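Local coordinates for glutamyl-tRNA synthetase (Methanothermobacter thermautotrophicus, PDB 3AII), which probably attaches glutamate to the acceptor end of its tRNA in two steps, activating the amino acid with ATP and then transferring it, at residues D137-V143 against V257-R263; A407-L413 against E445-D451; D452-G456 against I467-G471. All blocks are in the same frame, centred on the assembly; numbering follows the deposited sequence. Where two conformers were deposited one is given.

Contact 1 (D137-V143 against V257-R263); sequences DTDPRRV and VEAEHPR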
loop_
_atom_site.group_PDB
_atom_site.type_symbol
_atom_site.label_atom_id
_atom_site.label_comp_id
_atom_site.label_asym_id
_atom_site.label_seq_id
_atom_site.Cartn_x
_atom_site.Cartn_y
_atom_site.Cartn_z
ATOM N N ASP A 137 9.749 9.604 12.543
ATOM C CA ASP A 137 8.784 9.577 13.640
ATOM C C ASP A 137 8.957 10.754 14.608
ATOM O O ASP A 137 8.946 10.565 15.822
ATOM C CB ASP A 137 8.891 8.255 14.398
ATOM C CG ASP A 137 10.232 8.075 15.083
ATOM O OD1 ASP A 137 11.228 8.695 14.660
ATOM O OD2 ASP A 137 10.288 7.315 16.066
ATOM N N THR A 138 9.107 11.959 14.064
ATOM C CA THR A 138 9.299 13.163 14.889
ATOM C C THR A 138 8.020 13.949 15.206
ATOM O O THR A 138 8.095 15.104 15.653
ATOM C CB THR A 138 10.264 14.147 14.211
ATOM O OG1 THR A 138 9.775 14.434 12.899
ATOM C CG2 THR A 138 11.651 13.533 14.104
ATOM N N ASP A 139 6.859 13.350 14.973
ATOM C CA ASP A 139 5.597 13.962 15.396
ATOM C C ASP A 139 4.969 13.010 16.390
ATOM O O ASP A 139 4.380 11.996 15.995
ATOM C CB ASP A 139 4.657 14.190 14.215
ATOM C CG ASP A 139 3.348 14.865 14.621
ATOM O OD1 ASP A 139 2.580 15.234 13.712
ATOM O OD2 ASP A 139 3.087 15.032 15.838
ATOM N N PRO A 140 5.119 13.315 17.683
ATOM C CA PRO A 140 4.772 12.327 18.711
ATOM C C PRO A 140 3.299 11.937 18.691
ATOM O O PRO A 140 2.978 10.821 19.090
ATOM C CB PRO A 140 5.127 13.033 20.024
ATOM C CG PRO A 140 5.168 14.495 19.689
ATOM C CD PRO A 140 5.590 14.591 18.262
ATOM N N ARG A 141 2.424 12.826 18.229
ATOM C CA ARG A 141 0.989 12.529 18.241
ATOM C C ARG A 141 0.515 11.703 17.056
ATOM O O ARG A 141 -0.640 11.272 17.027
ATOM C CB ARG A 141 0.171 13.819 18.320
ATOM C CG ARG A 141 0.354 14.575 19.630
ATOM C CD ARG A 141 -0.696 15.661 19.821
ATOM N NE ARG A 141 -0.522 16.345 21.102
ATOM C CZ ARG A 141 0.074 17.523 21.250
ATOM N NH1 ARG A 141 0.533 18.180 20.191
ATOM N NH2 ARG A 141 0.182 18.057 22.456
ATOM N N ARG A 142 1.393 11.485 16.081
ATOM C CA ARG A 142 1.020 10.778 14.857
ATOM C C ARG A 142 1.744 9.448 14.703
ATOM O O ARG A 142 1.821 8.900 13.604
ATOM C CB ARG A 142 1.290 11.642 13.626
ATOM C CG ARG A 142 0.716 13.048 13.720
ATOM C CD ARG A 142 -0.801 13.060 13.588
ATOM N NE ARG A 142 -1.387 14.286 14.128
ATOM C CZ ARG A 142 -1.268 15.487 13.569
ATOM N NH1 ARG A 142 -0.575 15.639 12.448
ATOM N NH2 ARG A 142 -1.838 16.540 14.138
ATOM N N VAL A 143 2.283 8.932 15.798
ATOM C CA VAL A 143 2.982 7.657 15.742
ATOM C C VAL A 143 2.087 6.485 16.121
ATOM O O VAL A 143 1.452 6.483 17.180
ATOM C CB VAL A 143 4.194 7.650 16.668
ATOM C CG1 VAL A 143 4.802 6.254 16.717
ATOM C CG2 VAL A 143 5.219 8.697 16.214
ATOM N N VAL A 257 6.460 20.682 21.633
ATOM C CA VAL A 257 5.260 19.845 21.670
ATOM C C VAL A 257 5.234 19.120 22.998
ATOM O O VAL A 257 6.187 18.415 23.342
ATOM C CB VAL A 257 5.269 18.787 20.550
ATOM C CG1 VAL A 257 3.973 17.944 20.571
ATOM C CG2 VAL A 257 5.481 19.445 19.191
ATOM N N GLU A 258 4.155 19.291 23.754
ATOM C CA GLU A 258 4.063 18.617 25.040
ATOM C C GLU A 258 3.173 17.402 24.903
ATOM O O GLU A 258 1.962 17.476 25.099
ATOM C CB GLU A 258 3.530 19.566 26.111
ATOM C CG GLU A 258 4.380 20.813 26.302
ATOM C CD GLU A 258 3.841 21.703 27.410
ATOM O OE1 GLU A 258 3.909 21.286 28.587
ATOM O OE2 GLU A 258 3.348 22.814 27.109
ATOM N N ALA A 259 3.775 16.283 24.531
ATOM C CA ALA A 259 3.017 15.063 24.298
ATOM C C ALA A 259 3.919 13.857 24.493
ATOM O O ALA A 259 5.111 13.920 24.219
ATOM C CB ALA A 259 2.427 15.059 22.884
ATOM N N GLU A 260 3.345 12.760 24.967
ATOM C CA GLU A 260 4.088 11.523 25.108
ATOM C C GLU A 260 4.352 10.909 23.740
ATOM O O GLU A 260 3.429 10.692 22.955
ATOM C CB GLU A 260 3.304 10.539 25.972
ATOM C CG GLU A 260 3.876 9.133 25.991
ATOM C CD GLU A 260 2.984 8.158 26.732
ATOM O OE1 GLU A 260 2.246 8.599 27.638
ATOM O OE2 GLU A 260 3.022 6.952 26.408
ATOM N N HIS A 261 5.620 10.638 23.457
ATOM C CA HIS A 261 6.004 9.908 22.259
ATOM C C HIS A 261 5.997 8.427 22.614
ATOM O O HIS A 261 6.450 8.057 23.693
ATOM C CB HIS A 261 7.413 10.333 21.836
ATOM C CG HIS A 261 7.797 9.899 20.452
ATOM N ND1 HIS A 261 8.148 8.603 20.148
ATOM C CD2 HIS A 261 7.914 10.603 19.300
ATOM C CE1 HIS A 261 8.443 8.519 18.863
ATOM N NE2 HIS A 261 8.319 9.721 18.326
ATOM N N PRO A 262 5.503 7.579 21.710
ATOM C CA PRO A 262 5.392 6.155 22.049
ATOM C C PRO A 262 6.734 5.449 22.226
ATOM O O PRO A 262 6.797 4.458 22.954
ATOM C CB PRO A 262 4.606 5.572 20.869
ATOM C CG PRO A 262 3.831 6.723 20.342
ATOM C CD PRO A 262 4.748 7.904 20.491
ATOM N N ARG A 263 7.783 5.942 21.577
ATOM C CA ARG A 263 9.133 5.413 21.802
ATOM C C ARG A 263 9.876 6.074 22.950
ATOM O O ARG A 263 10.394 5.401 23.841
ATOM C CB ARG A 263 9.993 5.535 20.538
ATOM C CG ARG A 263 9.872 4.373 19.590
ATOM C CD ARG A 263 10.843 4.483 18.419
ATOM N NE ARG A 263 12.048 3.671 18.594
ATOM C CZ ARG A 263 13.260 4.150 18.867
ATOM N NH1 ARG A 263 13.469 5.456 19.004
ATOM N NH2 ARG A 263 14.279 3.304 18.988
#
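His261 and Asp137 make the hydrogen bond that joins the two loops: His261 NE2 donates to the backbone O of Asp137 at 2.7 Å, with an N-H...O angle of 170°. The carbonyl oxygen lies almost in the imidazole plane. At the other ring nitrogen, ND1 accepts the backbone N-H of Arg263 at 3.0 Å, again close to the ring plane. Bonded at both nitrogens, the imidazole has its rotation fixed, and this pattern is consistent with a neutral ring protonated at NE2.

Apolar packing accompanies it. CD2 of His261 rests 3.6 Å from Pro140 CA, while Pro140 CG meets Val257 CG1 tip to tip at 3.8 Å. Further along, Val143 CG1 reaches CG of Pro262, also at 3.8 Å, and its other methyl, CG2, comes up to the imidazole. Both segments belong to the class I catalytic domain: the loop 137-143 lies between strand 130-135 and helix 147-158, and the loop 257-263 leads from strand 252-256 toward strand 270-272 of an antiparallel sheet. Tyr271 of that last strand packs on Pro140, Val257 and His261 together.

Charged side chains make the remaining contacts. The Arg141 chain runs extended from CG to NE and lays one guanidinium face over Ala259 CB, 3.7 Å from NE, while NH1 forms a salt bridge with Glu230. The buried Asp137 carboxylate stands nearly perpendicular to the imidazole, its OD2 3.6 Å from His261 CE1. That oxygen is satisfied by hydrogen bonds to Ser169 and Tyr148, whereas Arg263 passes it with CD and carries its guanidinium on to a salt bridge with Asp170.

Contact 2 (A407-L413 against E445-D451); sequences AADPVKL and EVYLPGD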
loop_
_atom_site.group_PDB
_atom_site.type_symbol
_atom_site.label_atom_id
_atom_site.label_comp_id
_atom_site.label_asym_id
_atom_site.label_seq_id
_atom_site.Cartn_x
_atom_site.Cartn_y
_atom_site.Cartn_z
ATOM N N ALA A 407 -20.122 -21.945 -6.786
ATOM C CA ALA A 407 -21.430 -21.417 -7.160
ATOM C C ALA A 407 -21.928 -20.487 -6.056
ATOM O O ALA A 407 -22.358 -20.953 -4.997
ATOM C CB ALA A 407 -22.415 -22.564 -7.379
ATOM N N ALA A 408 -21.848 -19.182 -6.313
ATOM C CA ALA A 408 -22.355 -18.161 -5.395
ATOM C C ALA A 408 -23.884 -18.203 -5.357
ATOM O O ALA A 408 -24.511 -18.416 -6.387
ATOM C CB ALA A 408 -21.903 -16.806 -5.854
ATOM N N ASP A 409 -24.466 -17.968 -4.180
ATOM C CA ASP A 409 -25.929 -17.942 -4.015
ATOM C C ASP A 409 -26.584 -19.084 -4.784
ATOM O O ASP A 409 -27.433 -18.872 -5.655
ATOM C CB ASP A 409 -26.497 -16.593 -4.453
ATOM C CG ASP A 409 -26.064 -15.456 -3.539
ATOM O OD1 ASP A 409 -25.817 -15.703 -2.336
ATOM O OD2 ASP A 409 -25.963 -14.317 -4.025
ATOM N N PRO A 410 -26.185 -20.311 -4.455
ATOM C CA PRO A 410 -26.536 -21.449 -5.296
ATOM C C PRO A 410 -28.009 -21.824 -5.193
ATOM O O PRO A 410 -28.653 -21.618 -4.164
ATOM C CB PRO A 410 -25.662 -22.568 -4.736
ATOM C CG PRO A 410 -25.465 -22.190 -3.294
ATOM C CD PRO A 410 -25.346 -20.703 -3.309
ATOM N N VAL A 411 -28.530 -22.336 -6.297
ATOM C CA VAL A 411 -29.843 -22.959 -6.278
ATOM C C VAL A 411 -29.669 -24.455 -6.531
ATOM O O VAL A 411 -28.929 -24.874 -7.419
ATOM C CB VAL A 411 -30.811 -22.314 -7.279
ATOM C CG1 VAL A 411 -30.213 -22.288 -8.667
ATOM C CG2 VAL A 411 -32.154 -23.054 -7.272
ATOM N N LYS A 412 -30.319 -25.266 -5.703
ATOM C CA LYS A 412 -30.168 -26.709 -5.815
ATOM C C LYS A 412 -31.247 -27.225 -6.749
ATOM O O LYS A 412 -32.433 -27.018 -6.499
ATOM C CB LYS A 412 -30.271 -27.387 -4.452
ATOM C CG LYS A 412 -29.953 -28.862 -4.479
ATOM C CD LYS A 412 -30.018 -29.475 -3.084
ATOM C CE LYS A 412 -29.560 -30.921 -3.099
ATOM N NZ LYS A 412 -29.781 -31.596 -1.787
ATOM N N LEU A 413 -30.829 -27.883 -7.826
ATOM C CA LEU A 413 -31.749 -28.309 -8.869
ATOM C C LEU A 413 -31.497 -29.751 -9.293
ATOM O O LEU A 413 -30.352 -30.168 -9.491
ATOM C CB LEU A 413 -31.624 -27.400 -10.089
ATOM C CG LEU A 413 -32.011 -25.934 -9.892
ATOM C CD1 LEU A 413 -31.501 -25.046 -11.030
ATOM C CD2 LEU A 413 -33.529 -25.851 -9.776
ATOM N N GLU A 445 -28.655 -34.296 -8.671
ATOM C CA GLU A 445 -28.848 -32.900 -8.284
ATOM C C GLU A 445 -27.557 -32.104 -8.422
ATOM O O GLU A 445 -26.463 -32.635 -8.221
ATOM C CB GLU A 445 -29.338 -32.799 -6.837
ATOM C CG GLU A 445 -30.799 -33.210 -6.645
ATOM C CD GLU A 445 -31.215 -33.152 -5.191
ATOM O OE1 GLU A 445 -30.458 -33.662 -4.338
ATOM O OE2 GLU A 445 -32.297 -32.600 -4.902
ATOM N N VAL A 446 -27.695 -30.830 -8.762
ATOM C CA VAL A 446 -26.544 -29.929 -8.824
ATOM C C VAL A 446 -26.870 -28.610 -8.159
ATOM O O VAL A 446 -28.042 -28.251 -7.990
ATOM C CB VAL A 446 -26.113 -29.623 -10.277
ATOM C CG1 VAL A 446 -25.734 -30.883 -11.004
ATOM C CG2 VAL A 446 -27.233 -28.867 -11.046
ATOM N N TYR A 447 -25.826 -27.882 -7.779
ATOM C CA TYR A 447 -25.984 -26.488 -7.402
ATOM C C TYR A 447 -25.563 -25.606 -8.567
ATOM O O TYR A 447 -24.478 -25.791 -9.132
ATOM C CB TYR A 447 -25.114 -26.166 -6.186
ATOM C CG TYR A 447 -25.585 -26.792 -4.891
ATOM C CD1 TYR A 447 -24.955 -27.916 -4.377
ATOM C CD2 TYR A 447 -26.629 -26.226 -4.160
ATOM C CE1 TYR A 447 -25.365 -28.485 -3.181
ATOM C CE2 TYR A 447 -27.049 -26.788 -2.962
ATOM C CZ TYR A 447 -26.405 -27.911 -2.476
ATOM O OH TYR A 447 -26.803 -28.473 -1.281
ATOM N N LEU A 448 -26.421 -24.663 -8.950
ATOM C CA LEU A 448 -26.052 -23.660 -9.948
ATOM C C LEU A 448 -25.987 -22.286 -9.308
ATOM O O LEU A 448 -26.751 -21.991 -8.387
ATOM C CB LEU A 448 -27.075 -23.594 -11.084
ATOM C CG LEU A 448 -27.332 -24.844 -11.908
ATOM C CD1 LEU A 448 -28.298 -24.523 -13.061
ATOM C CD2 LEU A 448 -26.037 -25.380 -12.449
ATOM N N PRO A 449 -25.084 -21.432 -9.797
ATOM C CA PRO A 449 -25.033 -20.061 -9.276
ATOM C C PRO A 449 -26.345 -19.358 -9.560
ATOM O O PRO A 449 -26.790 -19.337 -10.705
ATOM C CB PRO A 449 -23.890 -19.414 -10.069
ATOM C CG PRO A 449 -23.707 -20.282 -11.283
ATOM C CD PRO A 449 -24.113 -21.669 -10.881
ATOM N N GLY A 450 -26.970 -18.809 -8.528
ATOM C CA GLY A 450 -28.326 -18.302 -8.669
ATOM C C GLY A 450 -28.470 -16.917 -9.271
ATOM O O GLY A 450 -29.551 -16.555 -9.731
ATOM N N ASP A 451 -27.392 -16.141 -9.273
ATOM C CA ASP A 451 -27.458 -14.743 -9.700
ATOM C C ASP A 451 -27.634 -14.566 -11.208
ATOM O O ASP A 451 -26.812 -15.025 -12.001
ATOM C CB ASP A 451 -26.228 -13.969 -9.214
ATOM C CG ASP A 451 -26.180 -13.846 -7.701
ATOM O OD1 ASP A 451 -27.250 -13.955 -7.062
ATOM O OD2 ASP A 451 -25.074 -13.640 -7.151
#
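Val411 pairs with Leu448, and Leu413 with Val446, as the hydrogen-bonded pairs of an antiparallel beta ladder in the anticodon-binding domain. Val411 N to Leu448 O and Leu413 N to Val446 O are both 2.8 Å, and each bond is returned by the partner's N-H. The intervening non-hydrogen-bonded pair, Lys412 with Tyr447, adds CA-H...O contacts: Tyr447 CA points to Val411 O, and Lys412 CA to Val446 O.

On the Lys412 side of the sheet, Lys412 CG lies over one face of the Tyr447 ring, and CB is 3.6 Å from Tyr447 CE2. That CG is anti to the backbone N (chi1 -173°) and the rest of the chain is fully extended, which carries the methylenes across the phenol before NZ reaches a salt bridge with Glu445 OE1 at 3.4 Å. Pro410 CB meets the same ring at CD2, 3.8 Å away. The other side carries Leu413 and Leu448, whose CD1 methyls meet at 3.8 Å with the side chains about perpendicular.

The ladder closes with the non-hydrogen-bonded pair Pro410 and Pro449. Before it, Asp409 is the single residue linking strand 402-408 to strand 410-416, with both backbone angles positive (phi 43°, psi 58°). Gly450 N donates to Ala408 O and, weakly, to Asp409 O. Beside this turn two like charges are close, Asp409 OD2 lying 3.3 Å from Asp451 OD1.

Farther out, Trp493 of strand 489-495 and Leu473 of strand 472-477 both pack on Val446 and Leu448. Val515 of strand 511-516 backs Pro410 and Tyr447, and the Tyr447 backbone is hydrogen-bonded to that of Val494.

Contact 3 (D452-G456 against I467-G471); sequences DLGEG and IYSGG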
loop_
_atom_site.group_PDB
_atom_site.type_symbol
_atom_site.label_atom_id
_atom_site.label_comp_id
_atom_site.label_asym_id
_atom_site.label_seq_id
_atom_site.Cartn_x
_atom_site.Cartn_y
_atom_site.Cartn_z
ATOM N N ASP A 452 -28.706 -13.878 -11.589
ATOM C CA ASP A 452 -29.005 -13.632 -12.993
ATOM C C ASP A 452 -29.202 -14.947 -13.731
ATOM O O ASP A 452 -28.864 -15.066 -14.905
ATOM C CB ASP A 452 -27.887 -12.823 -13.654
ATOM C CG ASP A 452 -27.756 -11.430 -13.070
ATOM O OD1 ASP A 452 -28.680 -10.999 -12.349
ATOM O OD2 ASP A 452 -26.730 -10.767 -13.335
ATOM N N LEU A 453 -29.733 -15.937 -13.022
ATOM C CA LEU A 453 -30.035 -17.228 -13.622
ATOM C C LEU A 453 -31.453 -17.188 -14.183
ATOM O O LEU A 453 -32.429 -17.347 -13.448
ATOM C CB LEU A 453 -29.919 -18.341 -12.583
ATOM C CG LEU A 453 -30.226 -19.752 -13.084
ATOM C CD1 LEU A 453 -29.242 -20.158 -14.166
ATOM C CD2 LEU A 453 -30.207 -20.750 -11.940
ATOM N N GLY A 454 -31.565 -16.968 -15.487
ATOM C CA GLY A 454 -32.871 -16.905 -16.115
ATOM C C GLY A 454 -33.205 -18.189 -16.846
ATOM O O GLY A 454 -32.410 -19.120 -16.877
ATOM N N GLU A 455 -34.386 -18.232 -17.448
ATOM C CA GLU A 455 -34.830 -19.429 -18.151
ATOM C C GLU A 455 -34.103 -19.586 -19.484
ATOM O O GLU A 455 -33.644 -18.602 -20.075
ATOM C CB GLU A 455 -36.341 -19.376 -18.369
ATOM C CG GLU A 455 -37.144 -19.355 -17.073
ATOM C CD GLU A 455 -38.639 -19.288 -17.317
ATOM O OE1 GLU A 455 -39.093 -18.322 -17.965
ATOM O OE2 GLU A 455 -39.360 -20.201 -16.860
ATOM N N GLY A 456 -33.978 -20.827 -19.939
ATOM C CA GLY A 456 -33.383 -21.094 -21.233
ATOM C C GLY A 456 -32.376 -22.218 -21.193
ATOM O O GLY A 456 -32.202 -22.865 -20.158
ATOM N N ILE A 467 -32.295 -27.532 -20.071
ATOM C CA ILE A 467 -33.145 -26.365 -20.234
ATOM C C ILE A 467 -33.779 -26.031 -18.889
ATOM O O ILE A 467 -34.371 -26.894 -18.232
ATOM C CB ILE A 467 -34.215 -26.587 -21.327
ATOM C CG1 ILE A 467 -33.518 -26.843 -22.664
ATOM C CG2 ILE A 467 -35.137 -25.368 -21.434
ATOM C CD1 ILE A 467 -34.407 -27.348 -23.729
ATOM N N TYR A 468 -33.617 -24.782 -18.469
ATOM C CA TYR A 468 -34.166 -24.308 -17.211
ATOM C C TYR A 468 -35.431 -23.514 -17.524
ATOM O O TYR A 468 -35.370 -22.474 -18.176
ATOM C CB TYR A 468 -33.130 -23.428 -16.490
ATOM C CG TYR A 468 -33.520 -22.991 -15.094
ATOM C CD1 TYR A 468 -34.016 -23.899 -14.171
ATOM C CD2 TYR A 468 -33.387 -21.658 -14.696
ATOM C CE1 TYR A 468 -34.370 -23.503 -12.891
ATOM C CE2 TYR A 468 -33.745 -21.255 -13.423
ATOM C CZ TYR A 468 -34.229 -22.180 -12.526
ATOM O OH TYR A 468 -34.585 -21.798 -11.249
ATOM N N SER A 469 -36.578 -24.007 -17.078
ATOM C CA SER A 469 -37.803 -23.235 -17.250
ATOM C C SER A 469 -38.859 -23.666 -16.253
ATOM O O SER A 469 -38.896 -24.824 -15.845
ATOM C CB SER A 469 -38.328 -23.317 -18.688
ATOM O OG SER A 469 -38.778 -24.617 -19.004
ATOM N N GLY A 470 -39.682 -22.708 -15.835
ATOM C CA GLY A 470 -40.693 -22.964 -14.830
ATOM C C GLY A 470 -40.086 -23.419 -13.521
ATOM O O GLY A 470 -40.747 -24.079 -12.724
ATOM N N GLY A 471 -38.820 -23.068 -13.301
ATOM C CA GLY A 471 -38.134 -23.419 -12.072
ATOM C C GLY A 471 -37.659 -24.858 -12.062
ATOM O O GLY A 471 -37.263 -25.388 -11.026
#
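Glu455 places CG anti to its own carbonyl carbon (chi1 -63°) and runs on extended to CD, and the carboxylate arrives at the backbone of Gly470; Tyr468 has its CG anti to the backbone N (chi1 -174°), bringing its ring toward Leu453 and Gly454. The glutamate bond is short and almost linear: Gly470 N donates to Glu455 OE2 at 2.7 Å, with an N-H...O angle of 177°. On the way the carboxylate passes the backbone of Ser469, OE2 lying 3.4 Å from its CA. A carboxylate thus accepts the N-H at the start of the turn that follows strand 464-469, where Gly470 and Gly471 both have positive phi.

The Tyr468 ring receives the carbonyl oxygen of Gly454 at its edge, in the ring plane, 3.5 Å from CD2. Leu453 crosses the phenol side chain at about a right angle, its CG 3.8 Å from CE2. Leu458 of strand 456-460 touches both side chains, and Leu413 of strand 410-416 also packs on the tyrosine.

Two backbone bonds complete the contact. Gly456 N gives its hydrogen to Tyr468 O at 2.8 Å, and Tyr468 N returns one to Gly456 O at 2.9 Å. Gly456 has a positive phi, a conformation that glycine adopts readily. The reciprocal pair marks where the incoming loop becomes strand 456-460, the first arm of the antiparallel beta hairpin formed with strand 464-469 in the anticodon-binding domain.

Contact 1 belongs to the catalytic domain and lies on the opposite side of the chain's centre from the other two, its centre about 55 Å from that of contact 2. Contacts 2 and 3 both reach the same sheet of the anticodon-binding domain, with centres about 12 Å apart, and they touch: Val411 CG1 meets Leu453 CD2 at 3.6 Å. Contacts 1 and 2 are partly buried, whereas contact 3 is a surface contact. Their chemistry follows their places: a histidine-to-carbonyl hydrogen bond and proline packing between irregular loops, a regular backbone ladder between strands, and a carboxylate-to-amide bond beside one reciprocal backbone pair.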